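PDB 3C0T: mediator of RNA polymerase II transcription subunit 18 from Schizosaccharomyces pombe, which serves as a component of the Mediator complex, a coactivator that relays signals from gene-specific regulators to the basal RNA polymerase II transcription machinery. Local coordinates for residues F35-R40 / T76-Y81; S60-H65 / T70-N75; C94-V99 / K184-L189; L167-H172 / C200-V205. All coordinates share one frame; numbering follows the deposited sequence.

All four contacts belong to one closed antiparallel beta-barrel, and buried residues carry most of each. Contacts 1 and 4 are the more central, contact 3 lies somewhat further out and contact 2 furthest. Contact 1 joins two strands across the strand between them, with an aromatic pair on the inner side and a tryptophan against a valine on the outer. Contact 2, nested inside the loop that contact 1 closes, is where the loop between strands 56-61 and 78-83 packs its own tryptophan back against the chain. Contact 3 involves helix 179-196 and contact 4 the segment that follows it, both outside the barrel; contact 4 is wholly apolar, whereas contact 3 adds a water-bridged carboxylate.

Contact 1: F35-R40 / T76-Y81; sequences FWVVYR and TQWSMY
Phe35 meets Trp78 through its backbone: the carbonyl O of Phe35 lies 3.7 Å from Trp78 CZ3, an oblique approach to the indole. The phenylalanine ring stays a little further off and turns an edge to Val37, two residues on and on the same side of the strand. Trp36, next along the strand, points to the other face of the sheet and finds a different partner. With CG beside the backbone N (chi1 -71°), its long indole reaches Tyr81, and Trp36 CH2 comes within 3.8 Å of Tyr81 CD1. The two six-membered rings meet obliquely, planes at 42° and centroids 5.5 Å apart. Trp36 NE1 is hydrogen-bonded to Glu34, while Tyr124 brings a nearly parallel ring. This split follows from the fold. Strands 27-41 and 78-83 are second neighbours in a closed antiparallel barrel, with strand 56-61 hydrogen-bonded between them, so the axes of segments 35-40 and 78-81 come no nearer than 9.2 Å and only side chains can span the gap. Wide aromatic groups suit that distance, and alternation sends Trp36 and Tyr81 to the barrel's inner side. Val37 returns to the outer side, where its CG1 sits 3.8 Å from Trp78 CH2, the valine crossing the indole at about a right angle. A compact branched residue suffices because the tryptophan supplies the reach; the opposite end of that indole gives its NE1 hydrogen to Ser73 O.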
# COMPACT_ATOMS: atom_id res chain seq x y z
N PHE A 35 3.46 6.27 7.38
CA PHE A 35 4.22 7.30 6.70
C PHE A 35 5.22 6.54 5.83
O PHE A 35 6.01 5.73 6.33
CB PHE A 35 4.96 8.20 7.69
CG PHE A 35 5.36 9.53 7.12
CD1 PHE A 35 4.65 10.68 7.44
CD2 PHE A 35 6.41 9.62 6.23
CE1 PHE A 35 4.98 11.92 6.88
CE2 PHE A 35 6.76 10.86 5.65
CZ PHE A 35 6.04 12.01 5.98
N TRP A 36 5.18 6.79 4.52
CA TRP A 36 6.08 6.13 3.58
C TRP A 36 7.03 7.12 2.94
O TRP A 36 6.60 8.19 2.49
CB TRP A 36 5.30 5.46 2.45
CG TRP A 36 4.53 4.24 2.83
CD1 TRP A 36 3.30 4.21 3.42
CD2 TRP A 36 4.93 2.88 2.65
NE1 TRP A 36 2.91 2.91 3.62
CE2 TRP A 36 3.89 2.07 3.15
CE3 TRP A 36 6.06 2.26 2.11
CZ2 TRP A 36 3.94 0.67 3.13
CZ3 TRP A 36 6.12 0.86 2.09
CH2 TRP A 36 5.06 0.08 2.60
N VAL A 37 8.31 6.77 2.91
CA VAL A 37 9.31 7.61 2.25
C VAL A 37 10.04 6.65 1.30
O VAL A 37 10.46 5.56 1.70
CB VAL A 37 10.31 8.26 3.26
CG1 VAL A 37 9.57 8.73 4.49
CG2 VAL A 37 11.40 7.29 3.64
N VAL A 38 10.15 7.05 0.04
CA VAL A 38 10.79 6.21 -0.95
C VAL A 38 12.14 6.77 -1.39
O VAL A 38 12.27 7.97 -1.61
CB VAL A 38 9.86 6.04 -2.17
CG1 VAL A 38 10.49 5.11 -3.20
CG2 VAL A 38 8.51 5.51 -1.72
N TYR A 39 13.13 5.89 -1.51
CA TYR A 39 14.48 6.27 -1.93
C TYR A 39 14.90 5.52 -3.18
O TYR A 39 14.65 4.32 -3.32
CB TYR A 39 15.51 5.98 -0.84
CG TYR A 39 15.49 6.97 0.29
CD1 TYR A 39 14.53 6.89 1.30
CD2 TYR A 39 16.42 8.00 0.35
CE1 TYR A 39 14.51 7.82 2.34
CE2 TYR A 39 16.40 8.94 1.38
CZ TYR A 39 15.44 8.84 2.37
OH TYR A 39 15.41 9.75 3.39
N ARG A 40 15.54 6.23 -4.10
CA ARG A 40 15.98 5.62 -5.34
C ARG A 40 17.50 5.65 -5.40
O ARG A 40 18.14 6.48 -4.75
CB ARG A 40 15.41 6.40 -6.52
CG ARG A 40 15.92 7.81 -6.56
CD ARG A 40 15.32 8.60 -7.68
NE ARG A 40 15.89 9.94 -7.68
CZ ARG A 40 15.58 10.90 -8.56
NH1 ARG A 40 16.16 12.09 -8.47
NH2 ARG A 40 14.69 10.65 -9.51
N THR A 76 11.44 5.99 15.75
CA THR A 76 10.57 4.99 15.14
C THR A 76 11.30 3.80 14.55
O THR A 76 12.51 3.82 14.30
CB THR A 76 9.72 5.56 13.98
OG1 THR A 76 9.23 6.86 14.32
CG2 THR A 76 8.53 4.64 13.69
N GLN A 77 10.52 2.75 14.34
CA GLN A 77 11.02 1.53 13.73
C GLN A 77 10.50 1.64 12.30
O GLN A 77 9.33 1.96 12.08
CB GLN A 77 10.42 0.31 14.43
CG GLN A 77 10.98 -1.02 13.94
CD GLN A 77 10.54 -2.19 14.80
OE1 GLN A 77 10.99 -3.31 14.61
NE2 GLN A 77 9.64 -1.93 15.75
N TRP A 78 11.37 1.40 11.33
CA TRP A 78 10.97 1.47 9.94
C TRP A 78 11.01 0.10 9.30
O TRP A 78 11.92 -0.68 9.56
CB TRP A 78 11.90 2.37 9.13
CG TRP A 78 11.84 3.82 9.46
CD1 TRP A 78 12.52 4.47 10.45
CD2 TRP A 78 11.05 4.81 8.80
NE1 TRP A 78 12.22 5.81 10.43
CE2 TRP A 78 11.32 6.04 9.43
CE3 TRP A 78 10.15 4.77 7.72
CZ2 TRP A 78 10.71 7.24 9.02
CZ3 TRP A 78 9.55 5.96 7.32
CH2 TRP A 78 9.83 7.17 7.97
N SER A 79 10.02 -0.19 8.47
CA SER A 79 10.03 -1.43 7.74
C SER A 79 10.57 -0.99 6.39
O SER A 79 10.20 0.07 5.87
CB SER A 79 8.62 -2.00 7.60
OG SER A 79 8.23 -2.63 8.80
N MET A 80 11.47 -1.77 5.83
CA MET A 80 12.08 -1.42 4.56
C MET A 80 11.64 -2.41 3.49
O MET A 80 11.83 -3.61 3.63
CB MET A 80 13.59 -1.43 4.73
CG MET A 80 14.37 -0.75 3.64
SD MET A 80 16.03 -0.39 4.26
CE MET A 80 16.67 -2.04 4.44
N TYR A 81 11.04 -1.89 2.42
CA TYR A 81 10.56 -2.75 1.36
C TYR A 81 11.19 -2.58 -0.01
O TYR A 81 11.64 -1.50 -0.39
CB TYR A 81 9.05 -2.58 1.18
CG TYR A 81 8.19 -3.03 2.33
CD1 TYR A 81 8.00 -2.22 3.46
CD2 TYR A 81 7.51 -4.25 2.28
CE1 TYR A 81 7.16 -2.61 4.49
CE2 TYR A 81 6.67 -4.65 3.31
CZ TYR A 81 6.49 -3.83 4.41
OH TYR A 81 5.65 -4.23 5.43

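Contact 2: S60-H65 / T70-N75; sequences SNIESH and TEWSKN
His65 and Trp72 make the aromatic part of this contact. The edge of the Trp72 indole is turned toward the face of the imidazole, in a T-shaped (edge-to-face) pair with planes at 70° and the six-membered ring centroid 6.0 Å from that of His65. Trp72 CB lies over a face of the imidazole, 4.1 Å from the ring centroid and 18° off the normal, a CH-pi contact. A second set of approaches is polar in character but short of hydrogen bonding: His65 CE1 stands 3.4 Å from Asn75 O, which lies at the ring edge near its plane, and 3.6 Å from Trp72 O. Were His65 replaced by an alanine, the indole edge and Trp72 CB would probably lose the ring face they pack on, opening a gap beside the two carbonyls. Apolar packing completes the set, with Ile62 CG2 4.0 Å from Trp72 CZ3. Ser60 OG meets the same indole corner in the ring plane; this buried hydroxyl has no polar partner in the model, and its small size suits a place at the indole edge. The tryptophan has CG between its backbone N and carbonyl carbon (chi1 59°), which directs the indole toward Ser60 and Ile62, and its NE1 is bonded to Arg150 O. Phe35 of strand 27-41 meets the same indole, so the excursion between antiparallel strands 56-61 and 78-83 folds back onto the barrel wall.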
# COMPACT_ATOMS: atom_id res chain seq x y z
N SER A 60 6.74 3.64 8.23
CA SER A 60 6.69 3.84 9.66
C SER A 60 5.23 3.91 10.09
O SER A 60 4.43 4.61 9.46
CB SER A 60 7.39 5.14 10.04
OG SER A 60 7.10 5.48 11.38
N ASN A 61 4.89 3.18 11.13
CA ASN A 61 3.52 3.20 11.64
C ASN A 61 3.40 4.45 12.52
O ASN A 61 3.88 4.47 13.65
CB ASN A 61 3.24 1.94 12.45
CG ASN A 61 1.83 1.91 13.01
OD1 ASN A 61 1.41 0.92 13.61
ND2 ASN A 61 1.09 2.99 12.82
N ILE A 62 2.78 5.50 12.00
CA ILE A 62 2.64 6.72 12.77
C ILE A 62 1.43 6.69 13.69
O ILE A 62 1.20 7.63 14.45
CB ILE A 62 2.59 7.97 11.87
CG1 ILE A 62 1.59 7.79 10.74
CG2 ILE A 62 3.98 8.24 11.31
CD1 ILE A 62 1.52 8.97 9.80
N GLU A 63 0.67 5.61 13.62
CA GLU A 63 -0.50 5.43 14.46
C GLU A 63 -0.02 5.38 15.91
O GLU A 63 -0.79 5.63 16.84
CB GLU A 63 -1.22 4.13 14.07
CG GLU A 63 -2.26 3.63 15.06
CD GLU A 63 -3.38 4.61 15.30
OE1 GLU A 63 -4.38 4.21 15.93
OE2 GLU A 63 -3.27 5.78 14.88
N SER A 64 1.26 5.06 16.09
CA SER A 64 1.89 4.96 17.41
C SER A 64 2.92 6.07 17.61
O SER A 64 4.09 5.79 17.90
CB SER A 64 2.57 3.60 17.57
OG SER A 64 3.67 3.46 16.68
N HIS A 65 2.49 7.32 17.47
CA HIS A 65 3.37 8.48 17.63
C HIS A 65 2.63 9.71 18.14
O HIS A 65 1.41 9.83 17.98
CB HIS A 65 4.03 8.85 16.31
CG HIS A 65 5.28 8.08 16.02
ND1 HIS A 65 6.39 8.14 16.84
CD2 HIS A 65 5.60 7.25 15.00
CE1 HIS A 65 7.34 7.37 16.33
NE2 HIS A 65 6.89 6.82 15.22
N THR A 70 8.57 16.32 17.99
CA THR A 70 9.34 17.09 17.01
C THR A 70 10.17 16.22 16.07
O THR A 70 10.32 16.54 14.89
CB THR A 70 10.27 18.11 17.72
OG1 THR A 70 11.17 17.42 18.59
CG2 THR A 70 9.44 19.09 18.55
N GLU A 71 10.72 15.13 16.59
CA GLU A 71 11.54 14.24 15.77
C GLU A 71 11.12 12.78 15.93
O GLU A 71 11.84 11.96 16.51
CB GLU A 71 13.02 14.43 16.11
CG GLU A 71 13.61 15.67 15.44
CD GLU A 71 14.90 16.13 16.08
OE1 GLU A 71 15.82 15.30 16.25
OE2 GLU A 71 15.00 17.34 16.41
N TRP A 72 9.94 12.49 15.40
CA TRP A 72 9.36 11.16 15.44
C TRP A 72 10.14 10.17 14.59
O TRP A 72 10.26 9.00 14.94
CB TRP A 72 7.92 11.22 14.93
CG TRP A 72 7.85 11.75 13.51
CD1 TRP A 72 7.87 13.06 13.12
CD2 TRP A 72 7.83 10.97 12.31
NE1 TRP A 72 7.86 13.14 11.75
CE2 TRP A 72 7.83 11.88 11.22
CE3 TRP A 72 7.81 9.59 12.04
CZ2 TRP A 72 7.82 11.45 9.89
CZ3 TRP A 72 7.79 9.17 10.71
CH2 TRP A 72 7.80 10.10 9.65
N SER A 73 10.67 10.64 13.46
CA SER A 73 11.41 9.77 12.54
C SER A 73 12.62 9.09 13.15
O SER A 73 13.04 8.03 12.68
CB SER A 73 11.82 10.56 11.29
OG SER A 73 12.48 11.76 11.64
N LYS A 74 13.20 9.68 14.20
CA LYS A 74 14.36 9.09 14.86
C LYS A 74 13.92 8.15 15.98
O LYS A 74 14.67 7.26 16.39
CB LYS A 74 15.28 10.17 15.43
CG LYS A 74 16.28 10.74 14.42
CD LYS A 74 17.40 11.49 15.13
CE LYS A 74 18.55 11.81 14.18
NZ LYS A 74 19.70 12.44 14.88
N ASN A 75 12.70 8.35 16.46
CA ASN A 75 12.14 7.52 17.52
C ASN A 75 11.19 6.46 16.97
O ASN A 75 10.23 6.08 17.64
CB ASN A 75 11.38 8.39 18.53
CG ASN A 75 12.31 9.15 19.46
OD1 ASN A 75 13.15 9.93 19.01
ND2 ASN A 75 12.16 8.92 20.76

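Contact 3: C94-V99 / K184-L189; sequences CGIRPV and KAEANL
Cys94, just ahead of strand 95-104, approaches helix 179-196 at Glu186, with the CA atoms of Cys94 and Glu186 6.9 Å apart, before the chain runs away from the helix along the strand. The cysteine side chain points at the helix and touches two residues a turn apart. Its CB lies 3.7 Å from Leu189 CD1, and SG lies 3.8 Å from that same methyl, so one leucine branch covers both atoms. SG also meets the aliphatic part of Glu186, 4.1 Å from CG, roughly at right angles to the leucine contact. A small, weakly polar side chain suits this spot, since it must face a leucine methyl and a glutamate stem together. Glu186 is extended beyond CG and carries its carboxylate past the sulfur to a water. That water accepts from Cys94 N at 2.8 Å and donates to Glu186 OE2 at 3.0 Å, linking the strand's approach to the helix without a direct bond. Ile96 CD1, 4.5 Å from Glu186 OE1, marks the outer limit of the packing. Leu4 of strand 2-10 lies against both Glu186 and Leu189, which places the helix along the outside of the barrel. The chemistry is therefore amphipathic: the leucine seals the apolar side, while the glutamate uses its stem for packing and its charged end at the margin, where long, weak ion pairs with Arg90 and Lys93 may partly offset its charge.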
# COMPACT_ATOMS: atom_id res chain seq x y z
N CYS A 94 -5.43 -13.58 -10.31
CA CYS A 94 -4.97 -12.64 -9.28
C CYS A 94 -3.55 -12.18 -9.62
O CYS A 94 -2.80 -12.90 -10.28
CB CYS A 94 -4.97 -13.30 -7.90
SG CYS A 94 -3.53 -14.36 -7.60
N GLY A 95 -3.18 -10.99 -9.17
CA GLY A 95 -1.84 -10.50 -9.46
C GLY A 95 -0.79 -11.10 -8.55
O GLY A 95 -1.11 -11.55 -7.44
N ILE A 96 0.45 -11.12 -9.01
CA ILE A 96 1.57 -11.63 -8.22
C ILE A 96 2.78 -10.72 -8.41
O ILE A 96 3.10 -10.34 -9.54
CB ILE A 96 1.99 -13.06 -8.64
CG1 ILE A 96 0.83 -14.03 -8.49
CG2 ILE A 96 3.15 -13.54 -7.76
CD1 ILE A 96 1.20 -15.47 -8.84
N ARG A 97 3.44 -10.37 -7.32
CA ARG A 97 4.62 -9.53 -7.41
C ARG A 97 5.57 -9.86 -6.26
O ARG A 97 5.13 -10.24 -5.18
CB ARG A 97 4.26 -8.05 -7.35
CG ARG A 97 3.65 -7.63 -6.05
CD ARG A 97 3.53 -6.14 -5.95
NE ARG A 97 2.98 -5.76 -4.66
CZ ARG A 97 3.04 -4.53 -4.16
NH1 ARG A 97 3.63 -3.56 -4.83
NH2 ARG A 97 2.50 -4.28 -2.97
N PRO A 98 6.88 -9.75 -6.50
CA PRO A 98 7.88 -10.04 -5.47
C PRO A 98 7.88 -8.92 -4.43
O PRO A 98 7.75 -7.75 -4.78
CB PRO A 98 9.20 -10.06 -6.25
CG PRO A 98 8.78 -10.30 -7.68
CD PRO A 98 7.53 -9.49 -7.80
N VAL A 99 8.00 -9.28 -3.16
CA VAL A 99 8.03 -8.29 -2.10
C VAL A 99 9.00 -8.75 -1.03
O VAL A 99 8.84 -9.83 -0.47
CB VAL A 99 6.65 -8.08 -1.45
CG1 VAL A 99 6.79 -7.22 -0.20
CG2 VAL A 99 5.71 -7.43 -2.43
N LYS A 184 -2.90 -22.41 -2.46
CA LYS A 184 -3.80 -22.18 -1.34
C LYS A 184 -4.05 -20.67 -1.20
O LYS A 184 -5.12 -20.24 -0.77
CB LYS A 184 -3.17 -22.74 -0.06
CG LYS A 184 -4.02 -22.57 1.21
CD LYS A 184 -5.33 -23.36 1.14
CE LYS A 184 -5.08 -24.87 1.03
NZ LYS A 184 -6.35 -25.67 0.90
N ALA A 185 -3.07 -19.86 -1.58
CA ALA A 185 -3.22 -18.42 -1.48
C ALA A 185 -4.15 -17.91 -2.57
O ALA A 185 -5.01 -17.06 -2.30
CB ALA A 185 -1.85 -17.74 -1.58
N GLU A 186 -4.01 -18.40 -3.80
CA GLU A 186 -4.89 -17.96 -4.88
C GLU A 186 -6.32 -18.39 -4.58
O GLU A 186 -7.27 -17.66 -4.86
CB GLU A 186 -4.46 -18.55 -6.23
CG GLU A 186 -3.02 -18.29 -6.59
CD GLU A 186 -2.74 -18.55 -8.06
OE1 GLU A 186 -1.60 -18.95 -8.38
OE2 GLU A 186 -3.66 -18.33 -8.89
N ALA A 187 -6.46 -19.59 -4.02
CA ALA A 187 -7.77 -20.11 -3.67
C ALA A 187 -8.39 -19.20 -2.61
O ALA A 187 -9.59 -18.92 -2.65
CB ALA A 187 -7.64 -21.54 -3.15
N ASN A 188 -7.57 -18.74 -1.67
CA ASN A 188 -8.09 -17.85 -0.63
C ASN A 188 -8.52 -16.50 -1.22
O ASN A 188 -9.54 -15.94 -0.82
CB ASN A 188 -7.06 -17.64 0.48
CG ASN A 188 -7.01 -18.82 1.44
OD1 ASN A 188 -8.03 -19.44 1.73
ND2 ASN A 188 -5.82 -19.12 1.95
N LEU A 189 -7.74 -15.99 -2.17
CA LEU A 189 -8.09 -14.72 -2.80
C LEU A 189 -9.41 -14.88 -3.53
O LEU A 189 -10.27 -14.00 -3.48
CB LEU A 189 -6.99 -14.29 -3.79
CG LEU A 189 -5.75 -13.67 -3.14
CD1 LEU A 189 -4.77 -13.23 -4.22
CD2 LEU A 189 -6.15 -12.47 -2.29
O HOH W 1 -5.70 -16.18 -9.23

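Contact 4: L167-H172 / C200-V205; sequences LHVYTH and CDLKNV
The outer face of barrel strand 165-173 is covered here by the segment that follows helix 179-196, and the meeting is purely hydrophobic: Leu167 and Val169 against Cys200 and Leu202. The modelled distance of 3.2 Å between Leu167 CD1 and Cys200 SG is shorter than normal packing and, with the leucine's chi1 at -120°, away from a staggered position, the exact placing of this leucine is doubtful. Cys200 has SG anti to its backbone N, which swings the sulfur toward the strand; a small, largely apolar thiol suits a buried place against a leucine methyl. Two residues on, Leu202 extends both methyls to the strand. Its CD1 lies 3.7 Å from Val169 CG2, the two side chains crossing at about a right angle, while its CD2 is 4.2 Å from Leu167 CD1. The forked leucine thus touches both Leu167 and Val169. Leu189 and Val192 of helix 179-196 also lie on Val169, and Leu196 on Leu202. Beyond these, Lys203 and Val205 pack on a chain of another protein. Alternate residues Leu167 and Val169 face outward under helix 179-196 and its trailing segment, while His168 and Tyr170 point into the barrel, the alternation expected of a beta-barrel wall.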
# COMPACT_ATOMS: atom_id res chain seq x y z
N LEU A 167 -9.09 -0.36 -2.64
CA LEU A 167 -9.35 -1.63 -1.96
C LEU A 167 -8.26 -2.58 -2.42
O LEU A 167 -8.23 -2.97 -3.58
CB LEU A 167 -10.71 -2.20 -2.35
CG LEU A 167 -11.74 -2.44 -1.23
CD1 LEU A 167 -12.85 -3.31 -1.78
CD2 LEU A 167 -11.11 -3.12 -0.03
N HIS A 168 -7.37 -2.96 -1.51
CA HIS A 168 -6.27 -3.86 -1.83
C HIS A 168 -6.37 -5.16 -1.02
O HIS A 168 -6.32 -5.14 0.21
CB HIS A 168 -4.93 -3.17 -1.52
CG HIS A 168 -3.72 -3.97 -1.89
ND1 HIS A 168 -2.44 -3.53 -1.64
CD2 HIS A 168 -3.59 -5.17 -2.49
CE1 HIS A 168 -1.57 -4.43 -2.06
NE2 HIS A 168 -2.24 -5.43 -2.59
N VAL A 169 -6.54 -6.28 -1.72
CA VAL A 169 -6.65 -7.58 -1.06
C VAL A 169 -5.38 -8.36 -1.37
O VAL A 169 -4.99 -8.48 -2.53
CB VAL A 169 -7.87 -8.37 -1.56
CG1 VAL A 169 -8.02 -9.66 -0.76
CG2 VAL A 169 -9.13 -7.51 -1.43
N TYR A 170 -4.73 -8.89 -0.34
CA TYR A 170 -3.49 -9.61 -0.56
C TYR A 170 -3.15 -10.63 0.50
O TYR A 170 -3.75 -10.68 1.58
CB TYR A 170 -2.32 -8.62 -0.65
CG TYR A 170 -2.10 -7.83 0.63
CD1 TYR A 170 -2.85 -6.69 0.91
CD2 TYR A 170 -1.17 -8.25 1.58
CE1 TYR A 170 -2.68 -5.99 2.11
CE2 TYR A 170 -1.00 -7.57 2.78
CZ TYR A 170 -1.76 -6.43 3.04
OH TYR A 170 -1.63 -5.77 4.26
N THR A 171 -2.17 -11.46 0.17
CA THR A 171 -1.66 -12.46 1.08
C THR A 171 -0.22 -12.70 0.66
O THR A 171 0.14 -12.49 -0.51
CB THR A 171 -2.46 -13.76 1.03
OG1 THR A 171 -2.00 -14.62 2.08
CG2 THR A 171 -2.30 -14.46 -0.31
N HIS A 172 0.62 -13.11 1.60
CA HIS A 172 2.03 -13.35 1.30
C HIS A 172 2.41 -14.82 1.40
O HIS A 172 1.96 -15.54 2.30
CB HIS A 172 2.92 -12.55 2.26
CG HIS A 172 2.81 -11.07 2.09
ND1 HIS A 172 3.15 -10.42 0.92
CD2 HIS A 172 2.43 -10.10 2.96
CE1 HIS A 172 2.98 -9.12 1.07
NE2 HIS A 172 2.54 -8.90 2.29
N CYS A 200 -18.03 -4.59 -4.66
CA CYS A 200 -16.77 -4.06 -5.18
C CYS A 200 -16.12 -5.02 -6.15
O CYS A 200 -15.97 -6.20 -5.85
CB CYS A 200 -15.78 -3.75 -4.06
SG CYS A 200 -14.23 -3.01 -4.70
N ASP A 201 -15.72 -4.52 -7.31
CA ASP A 201 -15.08 -5.36 -8.30
C ASP A 201 -13.58 -5.42 -8.06
O ASP A 201 -12.89 -4.40 -8.08
CB ASP A 201 -15.37 -4.84 -9.72
CG ASP A 201 -14.74 -5.71 -10.79
OD1 ASP A 201 -14.98 -6.94 -10.80
OD2 ASP A 201 -14.00 -5.16 -11.64
N LEU A 202 -13.08 -6.63 -7.84
CA LEU A 202 -11.67 -6.84 -7.59
C LEU A 202 -11.00 -7.54 -8.77
O LEU A 202 -11.50 -8.55 -9.27
CB LEU A 202 -11.47 -7.66 -6.32
CG LEU A 202 -11.94 -7.03 -5.00
CD1 LEU A 202 -11.79 -8.06 -3.88
CD2 LEU A 202 -11.13 -5.78 -4.70
N LYS A 203 -9.88 -6.99 -9.21
CA LYS A 203 -9.14 -7.59 -10.31
C LYS A 203 -7.65 -7.33 -10.26
O LYS A 203 -7.17 -6.52 -9.47
CB LYS A 203 -9.70 -7.11 -11.66
CG LYS A 203 -10.46 -5.80 -11.64
CD LYS A 203 -9.55 -4.59 -11.48
CE LYS A 203 -10.38 -3.31 -11.46
NZ LYS A 203 -9.58 -2.07 -11.26
N ASN A 204 -6.93 -8.06 -11.10
CA ASN A 204 -5.49 -7.94 -11.20
C ASN A 204 -5.19 -6.60 -11.87
O ASN A 204 -5.68 -6.32 -12.95
CB ASN A 204 -4.93 -9.09 -12.04
CG ASN A 204 -3.41 -9.07 -12.15
OD1 ASN A 204 -2.76 -8.09 -11.78
ND2 ASN A 204 -2.85 -10.15 -12.67
N VAL A 205 -4.40 -5.77 -11.20
CA VAL A 205 -4.01 -4.48 -11.75
C VAL A 205 -2.49 -4.46 -11.65
O VAL A 205 -1.92 -4.90 -10.65
CB VAL A 205 -4.60 -3.31 -10.92
CG1 VAL A 205 -4.13 -1.98 -11.47
CG2 VAL A 205 -6.12 -3.37 -10.97